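Local structure of malonyl CoA-acyl carrier protein transacylase (Mycobacterium tuberculosis, 2QC3) at residues H91-I96 with A115-E120; L63-T68 with E95-A100; D204-A209 with D239-Q244; A32-A37 with D109-A114. The protein transfers the malonyl group from malonyl-CoA to holo-acyl carrier protein, supplying malonyl-ACP for fatty acid biosynthesis. All blocks are in the same frame, centred on the assembly; numbering follows the deposited sequence.

Interaction 1 (H91-I96 with A115-E120). With ACY (acetic acid), chain B.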
loop_
_atom_site.group_PDB
_atom_site.type_symbol
_atom_site.label_atom_id
_atom_site.label_comp_id
_atom_site.label_asym_id
_atom_site.label_seq_id
_atom_site.Cartn_x
_atom_site.Cartn_y
_atom_site.Cartn_z
ATOM N N HIS A 91 0.960 -2.974 1.094
ATOM C CA HIS A 91 0.230 -2.356 2.177
ATOM C C HIS A 91 -0.775 -1.352 1.644
ATOM O O HIS A 91 -0.408 -0.423 0.933
ATOM C CB HIS A 91 1.207 -1.703 3.177
ATOM C CG HIS A 91 0.531 -1.012 4.331
ATOM N ND1 HIS A 91 0.668 -1.434 5.641
ATOM C CD2 HIS A 91 -0.338 0.025 4.365
ATOM C CE1 HIS A 91 -0.096 -0.691 6.425
ATOM N NE2 HIS A 91 -0.719 0.201 5.675
ATOM N N SER A 92 -2.045 -1.570 1.988
ATOM C CA SER A 92 -3.135 -0.670 1.594
ATOM C C SER A 92 -3.235 -0.467 0.087
ATOM O O SER A 92 -3.464 -1.425 -0.630
ATOM C CB SER A 92 -2.958 0.686 2.298
ATOM O OG SER A 92 -3.015 0.558 3.713
ATOM N N VAL A 93 -3.072 0.762 -0.397
ATOM C CA VAL A 93 -3.121 0.937 -1.838
ATOM C C VAL A 93 -1.988 0.124 -2.509
ATOM O O VAL A 93 -2.101 -0.250 -3.674
ATOM C CB VAL A 93 -3.014 2.417 -2.246
ATOM C CG1 VAL A 93 -1.655 2.993 -1.858
ATOM C CG2 VAL A 93 -3.249 2.526 -3.747
ATOM N N GLY A 94 -0.919 -0.169 -1.766
ATOM C CA GLY A 94 0.184 -0.953 -2.304
ATOM C C GLY A 94 -0.264 -2.317 -2.798
ATOM O O GLY A 94 0.402 -2.940 -3.619
ATOM N N GLU A 95 -1.392 -2.802 -2.303
ATOM C CA GLU A 95 -1.878 -4.099 -2.771
ATOM C C GLU A 95 -2.127 -4.127 -4.280
ATOM O O GLU A 95 -1.914 -5.153 -4.926
ATOM C CB GLU A 95 -3.160 -4.494 -2.046
ATOM C CG GLU A 95 -2.958 -4.792 -0.572
ATOM C CD GLU A 95 -3.969 -5.781 -0.054
ATOM O OE1 GLU A 95 -3.552 -6.868 0.404
ATOM O OE2 GLU A 95 -5.181 -5.475 -0.113
ATOM N N ILE A 96 -2.581 -3.013 -4.848
ATOM C CA ILE A 96 -2.847 -2.976 -6.288
ATOM C C ILE A 96 -1.554 -3.216 -7.062
ATOM O O ILE A 96 -1.540 -3.950 -8.050
ATOM C CB ILE A 96 -3.485 -1.624 -6.718
ATOM C CG1 ILE A 96 -4.919 -1.537 -6.171
ATOM C CG2 ILE A 96 -3.504 -1.511 -8.230
ATOM C CD1 ILE A 96 -5.611 -0.201 -6.422
ATOM N N ALA A 115 -6.201 4.872 -9.471
ATOM C CA ALA A 115 -6.746 6.219 -9.626
ATOM C C ALA A 115 -8.233 6.245 -9.254
ATOM O O ALA A 115 -8.726 7.220 -8.685
ATOM C CB ALA A 115 -6.554 6.699 -11.063
ATOM N N THR A 116 -8.947 5.173 -9.581
ATOM C CA THR A 116 -10.366 5.079 -9.253
ATOM C C THR A 116 -10.526 4.953 -7.741
ATOM O O THR A 116 -11.404 5.575 -7.142
ATOM C CB THR A 116 -11.016 3.856 -9.911
ATOM O OG1 THR A 116 -11.023 4.031 -11.328
ATOM C CG2 THR A 116 -12.447 3.683 -9.428
ATOM N N ARG A 117 -9.669 4.134 -7.140
ATOM C CA ARG A 117 -9.696 3.913 -5.700
ATOM C C ARG A 117 -9.491 5.248 -4.991
ATOM O O ARG A 117 -10.123 5.529 -3.981
ATOM C CB ARG A 117 -8.585 2.921 -5.306
ATOM C CG ARG A 117 -8.645 2.412 -3.866
ATOM C CD ARG A 117 -7.596 1.314 -3.660
ATOM N NE ARG A 117 -7.698 0.639 -2.369
ATOM C CZ ARG A 117 -7.303 1.156 -1.210
ATOM N NH1 ARG A 117 -6.773 2.368 -1.159
ATOM N NH2 ARG A 117 -7.433 0.453 -0.096
ATOM N N GLY A 118 -8.607 6.075 -5.535
ATOM C CA GLY A 118 -8.344 7.368 -4.927
ATOM C C GLY A 118 -9.487 8.356 -5.066
ATOM O O GLY A 118 -9.880 9.001 -4.092
ATOM N N ALA A 119 -10.011 8.487 -6.279
ATOM C CA ALA A 119 -11.118 9.402 -6.540
ATOM C C ALA A 119 -12.348 9.012 -5.733
ATOM O O ALA A 119 -13.034 9.873 -5.184
ATOM C CB ALA A 119 -11.456 9.409 -8.035
ATOM N N GLU A 120 -12.633 7.713 -5.667
ATOM C CA GLU A 120 -13.789 7.237 -4.913
ATOM C C GLU A 120 -13.639 7.447 -3.408
ATOM O O GLU A 120 -14.586 7.855 -2.734
ATOM C CB GLU A 120 -14.040 5.757 -5.192
ATOM C CG GLU A 120 -14.569 5.479 -6.575
ATOM C CD GLU A 120 -15.799 6.307 -6.901
ATOM O OE1 GLU A 120 -16.731 6.350 -6.075
ATOM O OE2 GLU A 120 -15.837 6.915 -7.988
HETATM C C ACY B . -4.631 3.422 1.549
HETATM O O ACY B . -5.693 2.855 1.370
HETATM O OXT ACY B . -3.626 3.287 0.665
HETATM C CH3 ACY B . -4.424 4.281 2.767
#
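What is probably the acyl pocket of this malonyl-CoA:ACP transacylase is bounded by the nucleophile elbow at S92, the probable catalytic serine, and by R117 on helix 107-125. R117, extended from CG to NE, reaches over with CG anti to the backbone N (chi1 -170°). Its aliphatic part runs past I96 in the opposite sense, CD lying 3.7 Å from I96 CD1. V93 CA sits over one face of the guanidinium, offset toward the rim, and V93 CB is 3.9 Å from R117 NH1. An acetic acid molecule, probably from the crystallisation liquor, joins the two segments. Its O lies at the guanidinium edge, in plane, and accepts a hydrogen bond of 2.8 Å from R117 NH1 with an N-H...O angle of 160°; NH2 adds a weak one to the same oxygen. As in FabD relatives, R117 probably pairs with the malonyl carboxylate. The other oxygen, OXT, is held by V93 N at 2.8 Å, a more bent bond of 142°, and this N probably belongs to the oxyanion hole. S92 CB is pressed close to OXT, 3.1 Å away. Q61 OE1 also accepts a hydrogen bond from R117 NH1, while H195, probably the other catalytic residue, touches both S92 and R117. S92 has the positive phi of the second residue in a type II' turn from H91 to G94, the strained strand-to-helix turn consistent with the GxSxG elbow of FabD-family acyltransferases.

Interaction 2 (L63-T68 with E95-A100)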
loop_
_atom_site.group_PDB
_atom_site.type_symbol
_atom_site.label_atom_id
_atom_site.label_comp_id
_atom_site.label_asym_id
_atom_site.label_seq_id
_atom_site.Cartn_x
_atom_site.Cartn_y
_atom_site.Cartn_z
ATOM N N LEU A 63 -0.181 7.502 -8.136
ATOM C CA LEU A 63 1.201 7.947 -8.244
ATOM C C LEU A 63 2.116 6.933 -7.561
ATOM O O LEU A 63 3.152 6.546 -8.108
ATOM C CB LEU A 63 1.344 9.326 -7.595
ATOM C CG LEU A 63 2.622 10.133 -7.841
ATOM C CD1 LEU A 63 2.827 10.351 -9.337
ATOM C CD2 LEU A 63 2.509 11.472 -7.114
ATOM N N ILE A 64 1.726 6.498 -6.366
ATOM C CA ILE A 64 2.506 5.511 -5.627
ATOM C C ILE A 64 2.568 4.189 -6.385
ATOM O O ILE A 64 3.634 3.580 -6.486
ATOM C CB ILE A 64 1.920 5.269 -4.221
ATOM C CG1 ILE A 64 2.128 6.517 -3.362
ATOM C CG2 ILE A 64 2.593 4.055 -3.559
ATOM C CD1 ILE A 64 1.376 6.487 -2.049
ATOM N N VAL A 65 1.429 3.745 -6.912
ATOM C CA VAL A 65 1.384 2.502 -7.671
ATOM C C VAL A 65 2.236 2.654 -8.929
ATOM O O VAL A 65 2.939 1.726 -9.323
ATOM C CB VAL A 65 -0.078 2.122 -8.069
ATOM C CG1 VAL A 65 -0.069 0.975 -9.073
ATOM C CG2 VAL A 65 -0.863 1.705 -6.829
ATOM N N ALA A 66 2.182 3.834 -9.551
ATOM C CA ALA A 66 2.965 4.093 -10.764
ATOM C C ALA A 66 4.470 3.984 -10.479
ATOM O O ALA A 66 5.211 3.366 -11.241
ATOM C CB ALA A 66 2.634 5.488 -11.324
ATOM N N ALA A 67 4.912 4.588 -9.384
ATOM C CA ALA A 67 6.320 4.548 -9.001
ATOM C C ALA A 67 6.734 3.100 -8.764
ATOM O O ALA A 67 7.798 2.656 -9.213
ATOM C CB ALA A 67 6.542 5.360 -7.736
ATOM N N THR A 68 5.880 2.365 -8.061
ATOM C CA THR A 68 6.163 0.971 -7.764
ATOM C C THR A 68 6.324 0.107 -8.999
ATOM O O THR A 68 7.280 -0.667 -9.102
ATOM C CB THR A 68 5.078 0.341 -6.857
ATOM O OG1 THR A 68 5.162 0.925 -5.556
ATOM C CG2 THR A 68 5.292 -1.176 -6.727
ATOM N N GLU A 95 -1.392 -2.802 -2.303
ATOM C CA GLU A 95 -1.878 -4.099 -2.771
ATOM C C GLU A 95 -2.127 -4.127 -4.280
ATOM O O GLU A 95 -1.914 -5.153 -4.926
ATOM C CB GLU A 95 -3.160 -4.494 -2.046
ATOM C CG GLU A 95 -2.958 -4.792 -0.572
ATOM C CD GLU A 95 -3.969 -5.781 -0.054
ATOM O OE1 GLU A 95 -3.552 -6.868 0.404
ATOM O OE2 GLU A 95 -5.181 -5.475 -0.113
ATOM N N ILE A 96 -2.581 -3.013 -4.848
ATOM C CA ILE A 96 -2.847 -2.976 -6.288
ATOM C C ILE A 96 -1.554 -3.216 -7.062
ATOM O O ILE A 96 -1.540 -3.950 -8.050
ATOM C CB ILE A 96 -3.485 -1.624 -6.718
ATOM C CG1 ILE A 96 -4.919 -1.537 -6.171
ATOM C CG2 ILE A 96 -3.504 -1.511 -8.230
ATOM C CD1 ILE A 96 -5.611 -0.201 -6.422
ATOM N N ALA A 97 -0.472 -2.595 -6.600
ATOM C CA ALA A 97 0.833 -2.764 -7.226
ATOM C C ALA A 97 1.290 -4.207 -7.001
ATOM O O ALA A 97 1.824 -4.850 -7.910
ATOM C CB ALA A 97 1.838 -1.782 -6.617
ATOM N N ALA A 98 1.067 -4.717 -5.791
ATOM C CA ALA A 98 1.437 -6.096 -5.462
ATOM C C ALA A 98 0.723 -7.067 -6.398
ATOM O O ALA A 98 1.303 -8.065 -6.837
ATOM C CB ALA A 98 1.074 -6.413 -4.016
ATOM N N TYR A 99 -0.541 -6.775 -6.697
ATOM C CA TYR A 99 -1.323 -7.623 -7.589
ATOM C C TYR A 99 -0.702 -7.653 -8.979
ATOM O O TYR A 99 -0.617 -8.709 -9.606
ATOM C CB TYR A 99 -2.766 -7.117 -7.677
ATOM C CG TYR A 99 -3.658 -7.627 -6.577
ATOM C CD1 TYR A 99 -3.176 -7.774 -5.278
ATOM C CD2 TYR A 99 -4.992 -7.953 -6.830
ATOM C CE1 TYR A 99 -3.992 -8.230 -4.259
ATOM C CE2 TYR A 99 -5.824 -8.411 -5.809
ATOM C CZ TYR A 99 -5.316 -8.548 -4.530
ATOM O OH TYR A 99 -6.116 -9.004 -3.512
ATOM N N ALA A 100 -0.275 -6.491 -9.460
ATOM C CA ALA A 100 0.349 -6.406 -10.772
ATOM C C ALA A 100 1.692 -7.135 -10.737
ATOM O O ALA A 100 2.057 -7.831 -11.681
ATOM C CB ALA A 100 0.549 -4.944 -11.170
#
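Segments 63-68 and 95-100, of helices 57-77 and 94-101, run in roughly the same direction, their axes inclined at 31° and 9.1 Å apart at closest approach, with V65 CA and A97 CA only 5.3 Å from each other. A97 supplies the small surface on which the two helices meet. Its CB points toward the other helix and is touched by two residues one turn apart: T68 CG2 at 3.5 Å and V65 CG1 at 4.2 Å. Both of these methyls stand anti to their own backbone N, at chi1 169° for V65, measured to CG1. The second V65 methyl, CG2, lies beside the backbone N and approaches I96 CB at 4.2 Å. Helix 94-101 is the one that follows the nucleophile elbow, so this packing sets the helix behind the putative catalytic serine against helix 57-77; the side chain of A97 lies near the elbow without touching it. T68 divides its two branches between different tasks. CG2 goes to the alanine, whereas OG1, anti to the carbonyl carbon, is hydrogen-bonded to the carbonyl oxygen of P270, which leaves the face turned to helix 95-100 to the methyl. All four touching side chains are buried, and the contacts between the segments are made by methyl and methine carbons. I96 also packs against A110 and A114 of helix 107-125, and V65 touches A114 of that helix as well.

Interaction 3 (D204-A209 with D239-Q244)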
loop_
_atom_site.group_PDB
_atom_site.type_symbol
_atom_site.label_atom_id
_atom_site.label_comp_id
_atom_site.label_asym_id
_atom_site.label_seq_id
_atom_site.Cartn_x
_atom_site.Cartn_y
_atom_site.Cartn_z
ATOM N N ASP A 204 -18.944 1.088 -4.484
ATOM C CA ASP A 204 -19.616 0.971 -5.776
ATOM C C ASP A 204 -18.714 1.258 -6.962
ATOM O O ASP A 204 -18.593 0.442 -7.875
ATOM C CB ASP A 204 -20.835 1.898 -5.827
ATOM C CG ASP A 204 -22.030 1.323 -5.098
ATOM O OD1 ASP A 204 -23.083 1.987 -5.061
ATOM O OD2 ASP A 204 -21.918 0.200 -4.565
ATOM N N GLY A 205 -18.088 2.428 -6.948
ATOM C CA GLY A 205 -17.213 2.806 -8.034
ATOM C C GLY A 205 -15.988 1.921 -8.114
ATOM O O GLY A 205 -15.588 1.495 -9.200
ATOM N N PHE A 206 -15.385 1.638 -6.964
ATOM C CA PHE A 206 -14.197 0.798 -6.935
ATOM C C PHE A 206 -14.548 -0.618 -7.382
ATOM O O PHE A 206 -13.823 -1.235 -8.161
ATOM C CB PHE A 206 -13.597 0.779 -5.523
ATOM C CG PHE A 206 -12.253 0.113 -5.445
ATOM C CD1 PHE A 206 -11.218 0.501 -6.296
ATOM C CD2 PHE A 206 -12.015 -0.897 -4.520
ATOM C CE1 PHE A 206 -9.961 -0.111 -6.225
ATOM C CE2 PHE A 206 -10.762 -1.516 -4.441
ATOM C CZ PHE A 206 -9.734 -1.117 -5.299
ATOM N N ALA A 207 -15.672 -1.126 -6.892
ATOM C CA ALA A 207 -16.114 -2.473 -7.237
ATOM C C ALA A 207 -16.414 -2.601 -8.730
ATOM O O ALA A 207 -16.049 -3.593 -9.356
ATOM C CB ALA A 207 -17.349 -2.848 -6.413
ATOM N N ALA A 208 -17.069 -1.594 -9.301
ATOM C CA ALA A 208 -17.408 -1.619 -10.725
ATOM C C ALA A 208 -16.151 -1.591 -11.585
ATOM O O ALA A 208 -16.038 -2.329 -12.562
ATOM C CB ALA A 208 -18.308 -0.443 -11.072
ATOM N N ALA A 209 -15.203 -0.735 -11.218
ATOM C CA ALA A 209 -13.954 -0.635 -11.966
ATOM C C ALA A 209 -13.217 -1.978 -11.964
ATOM O O ALA A 209 -12.772 -2.455 -13.008
ATOM C CB ALA A 209 -13.066 0.455 -11.361
ATOM N N ASP A 239 -11.917 -9.926 -5.390
ATOM C CA ASP A 239 -13.010 -9.757 -4.434
ATOM C C ASP A 239 -12.452 -9.257 -3.104
ATOM O O ASP A 239 -13.034 -8.393 -2.457
ATOM C CB ASP A 239 -13.751 -11.083 -4.207
ATOM C CG ASP A 239 -14.596 -11.493 -5.401
ATOM O OD1 ASP A 239 -14.856 -10.635 -6.269
ATOM O OD2 ASP A 239 -15.011 -12.670 -5.465
ATOM N N THR A 240 -11.316 -9.810 -2.701
ATOM C CA THR A 240 -10.687 -9.406 -1.455
ATOM C C THR A 240 -10.164 -7.978 -1.547
ATOM O O THR A 240 -10.275 -7.209 -0.588
ATOM C CB THR A 240 -9.542 -10.363 -1.092
ATOM O OG1 THR A 240 -10.089 -11.663 -0.849
ATOM C CG2 THR A 240 -8.798 -9.885 0.149
ATOM N N LEU A 241 -9.598 -7.627 -2.700
ATOM C CA LEU A 241 -9.077 -6.278 -2.918
ATOM C C LEU A 241 -10.195 -5.241 -2.782
ATOM O O LEU A 241 -10.027 -4.219 -2.122
ATOM C CB LEU A 241 -8.438 -6.171 -4.308
ATOM C CG LEU A 241 -8.032 -4.767 -4.785
ATOM C CD1 LEU A 241 -7.022 -4.159 -3.837
ATOM C CD2 LEU A 241 -7.459 -4.841 -6.178
ATOM N N VAL A 242 -11.342 -5.513 -3.400
ATOM C CA VAL A 242 -12.464 -4.586 -3.332
ATOM C C VAL A 242 -12.927 -4.447 -1.886
ATOM O O VAL A 242 -13.099 -3.343 -1.371
ATOM C CB VAL A 242 -13.637 -5.081 -4.197
ATOM C CG1 VAL A 242 -14.827 -4.137 -4.060
ATOM C CG2 VAL A 242 -13.197 -5.168 -5.649
ATOM N N SER A 243 -13.099 -5.583 -1.226
ATOM C CA SER A 243 -13.540 -5.603 0.157
ATOM C C SER A 243 -12.580 -4.880 1.111
ATOM O O SER A 243 -13.017 -4.255 2.076
ATOM C CB SER A 243 -13.746 -7.054 0.598
ATOM O OG SER A 243 -14.224 -7.109 1.922
ATOM N N GLN A 244 -11.279 -4.947 0.841
ATOM C CA GLN A 244 -10.298 -4.287 1.697
ATOM C C GLN A 244 -10.524 -2.788 1.807
ATOM O O GLN A 244 -10.004 -2.136 2.714
ATOM C CB GLN A 244 -8.872 -4.544 1.189
ATOM C CG GLN A 244 -8.268 -5.811 1.738
ATOM C CD GLN A 244 -8.310 -5.836 3.248
ATOM O OE1 GLN A 244 -7.635 -5.052 3.924
ATOM N NE2 GLN A 244 -9.114 -6.725 3.786
#
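An antiparallel helix pair forms this contact, helix 203-211 against helix 234-243, with segment axes at 162° and 9.7 Å apart at closest approach. F206 carries most of it on its side. CG anti to the backbone N (chi1 -171°) sends the ring across to the other helix, where it crosses the side chain of L241 at about a right angle. CZ comes within 4.1 Å of L241 CG, and CE2 lies 3.6 Å from the carbonyl O of L241, which sits at the ring edge, near its plane. The same CE2 is 3.7 Å from V242 CA, an oblique approach. Beside the ring, V242 CG1 packs on A207 CB at 3.7 Å and reaches F206 CD2 at 4.3 Å, so one methyl meets two neighbouring residues. F206 also touches L113 and R117 of helix 107-125, and L241 touches I96 and Y99 of helix 94-101. The backbone O of Q244, two residues after V242, accepts a hydrogen bond from ND1 of H195, probably catalytic. With only apolar side chains meeting, the interface rests on hydrophobic burial and close packing; the carbonyl of L241 at the ring edge, whose hydrogens are slightly positive, probably adds a weak electrostatic attraction.

Interaction 4 (A32-A37 with D109-A114)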
loop_
_atom_site.group_PDB
_atom_site.type_symbol
_atom_site.label_atom_id
_atom_site.label_comp_id
_atom_site.label_asym_id
_atom_site.label_seq_id
_atom_site.Cartn_x
_atom_site.Cartn_y
_atom_site.Cartn_z
ATOM N N ALA A 32 3.148 7.810 -19.698
ATOM C CA ALA A 32 2.212 8.437 -20.621
ATOM C C ALA A 32 1.019 7.505 -20.770
ATOM O O ALA A 32 -0.128 7.935 -20.709
ATOM C CB ALA A 32 2.876 8.667 -21.979
ATOM N N ALA A 33 1.306 6.222 -20.952
ATOM C CA ALA A 33 0.267 5.213 -21.097
ATOM C C ALA A 33 -0.573 5.113 -19.825
ATOM O O ALA A 33 -1.793 4.937 -19.888
ATOM C CB ALA A 33 0.896 3.863 -21.414
ATOM N N TRP A 34 0.084 5.225 -18.673
ATOM C CA TRP A 34 -0.605 5.138 -17.389
ATOM C C TRP A 34 -1.355 6.423 -17.064
ATOM O O TRP A 34 -2.393 6.393 -16.393
ATOM C CB TRP A 34 0.394 4.803 -16.273
ATOM C CG TRP A 34 1.040 3.456 -16.453
ATOM C CD1 TRP A 34 0.629 2.461 -17.289
ATOM C CD2 TRP A 34 2.199 2.954 -15.771
ATOM N NE1 TRP A 34 1.455 1.370 -17.173
ATOM C CE2 TRP A 34 2.426 1.642 -16.247
ATOM C CE3 TRP A 34 3.063 3.480 -14.802
ATOM C CZ2 TRP A 34 3.486 0.848 -15.792
ATOM C CZ3 TRP A 34 4.120 2.686 -14.345
ATOM C CH2 TRP A 34 4.317 1.383 -14.841
ATOM N N SER A 35 -0.830 7.551 -17.536
ATOM C CA SER A 35 -1.472 8.839 -17.310
ATOM C C SER A 35 -2.802 8.848 -18.048
ATOM O O SER A 35 -3.758 9.497 -17.625
ATOM C CB SER A 35 -0.599 9.980 -17.836
ATOM O OG SER A 35 0.494 10.227 -16.977
ATOM N N LYS A 36 -2.846 8.122 -19.158
ATOM C CA LYS A 36 -4.045 8.029 -19.973
ATOM C C LYS A 36 -5.066 7.123 -19.300
ATOM O O LYS A 36 -6.236 7.477 -19.181
ATOM C CB LYS A 36 -3.695 7.477 -21.353
ATOM C CG LYS A 36 -4.844 7.484 -22.346
ATOM C CD LYS A 36 -4.375 6.977 -23.702
ATOM C CE LYS A 36 -5.502 6.958 -24.717
ATOM N NZ LYS A 36 -5.034 6.440 -26.040
ATOM N N ALA A 37 -4.609 5.954 -18.861
ATOM C CA ALA A 37 -5.472 4.976 -18.199
ATOM C C ALA A 37 -6.099 5.537 -16.927
ATOM O O ALA A 37 -7.242 5.226 -16.605
ATOM C CB ALA A 37 -4.671 3.711 -17.870
ATOM N N ASP A 109 -3.698 -1.216 -16.079
ATOM C CA ASP A 109 -4.976 -1.371 -15.397
ATOM C C ASP A 109 -4.806 -1.141 -13.897
ATOM O O ASP A 109 -5.702 -0.617 -13.237
ATOM C CB ASP A 109 -5.569 -2.762 -15.646
ATOM C CG ASP A 109 -6.092 -2.931 -17.067
ATOM O OD1 ASP A 109 -6.568 -1.932 -17.652
ATOM O OD2 ASP A 109 -6.041 -4.061 -17.594
ATOM N N ALA A 110 -3.653 -1.531 -13.360
ATOM C CA ALA A 110 -3.386 -1.346 -11.935
ATOM C C ALA A 110 -3.390 0.143 -11.585
ATOM O O ALA A 110 -4.019 0.562 -10.610
ATOM C CB ALA A 110 -2.035 -1.971 -11.562
ATOM N N VAL A 111 -2.686 0.942 -12.381
ATOM C CA VAL A 111 -2.629 2.374 -12.122
ATOM C C VAL A 111 -4.001 3.029 -12.244
ATOM O O VAL A 111 -4.374 3.844 -11.404
ATOM C CB VAL A 111 -1.639 3.071 -13.063
ATOM C CG1 VAL A 111 -1.705 4.579 -12.863
ATOM C CG2 VAL A 111 -0.222 2.563 -12.779
ATOM N N ALA A 112 -4.750 2.666 -13.283
ATOM C CA ALA A 112 -6.087 3.219 -13.489
ATOM C C ALA A 112 -7.027 2.796 -12.354
ATOM O O ALA A 112 -7.884 3.570 -11.932
ATOM C CB ALA A 112 -6.651 2.753 -14.827
ATOM N N LEU A 113 -6.865 1.561 -11.876
ATOM C CA LEU A 113 -7.693 1.047 -10.791
ATOM C C LEU A 113 -7.338 1.805 -9.519
ATOM O O LEU A 113 -8.189 2.107 -8.684
ATOM C CB LEU A 113 -7.440 -0.449 -10.584
ATOM C CG LEU A 113 -8.261 -1.081 -9.456
ATOM C CD1 LEU A 113 -9.752 -0.957 -9.788
ATOM C CD2 LEU A 113 -7.857 -2.542 -9.269
ATOM N N ALA A 114 -6.057 2.104 -9.377
ATOM C CA ALA A 114 -5.590 2.843 -8.229
ATOM C C ALA A 114 -6.172 4.275 -8.285
ATOM O O ALA A 114 -6.599 4.824 -7.265
ATOM C CB ALA A 114 -4.055 2.860 -8.232
#
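W34 and V111 meet face to methyl: V111 CG2 stands over one face of the indole, 3.9 Å from W34 CD2. This is a CH-pi contact between helix 27-37 and helix 107-125 in the acyl transferase domain, and it lies away from the probable active site. The methyl is 4.2 Å from the centroid of the five-membered ring and 28° off the ring normal, so it is displaced toward the rim, over CD2, toward the CG and CE3 side of the ring; W34 CE3 is 4.0 Å away. The two side chains cross at about a right angle. V111 uses both branches: CG1, anti to the backbone N (chi1 174°), faces W34 CB at 4.0 Å, while CG2 takes the ring. The second point of contact is between A37, at the end of helix 27-37, and A112 of helix 107-125, where the CA atoms of A37 and A112 approach to 5.1 Å and their CB atoms to 3.8 Å. The indole is further surrounded by L69 and L70 of helix 57-77 and by A107 and D108 at the start of helix 107-125, which enclose it between helices 57-77 and 107-125. V111 is backed in addition by A38, in the loop that follows helix 27-37. S35 OG, bonded to I31 O and L42 N, anchors the end of the helix that carries A37. At the alanine pair, A112 CB comes to 3.1 Å from A37 O.

Overall arrangement
The four contacts form a connected cluster of helices, with centres from 8 Å apart (interactions 1 and 2) to about 17 Å (3 and 4). Interactions 1 and 2 share E95 and I96 of helix 94-101, and interactions 1 and 4 share helix 107-125. I96 touches A110 and A114, L241 and R117, so it links all four. L113 and R117 of helix 107-125 also meet F206, joining interaction 3 to 4 and 1. Along the chain, interaction 4 spans interaction 2 and alternates with interaction 1; interaction 3 comes after the others. The elbow helix therefore packs on helices 57-77, 107-125 and 234-243, beside the probable active site.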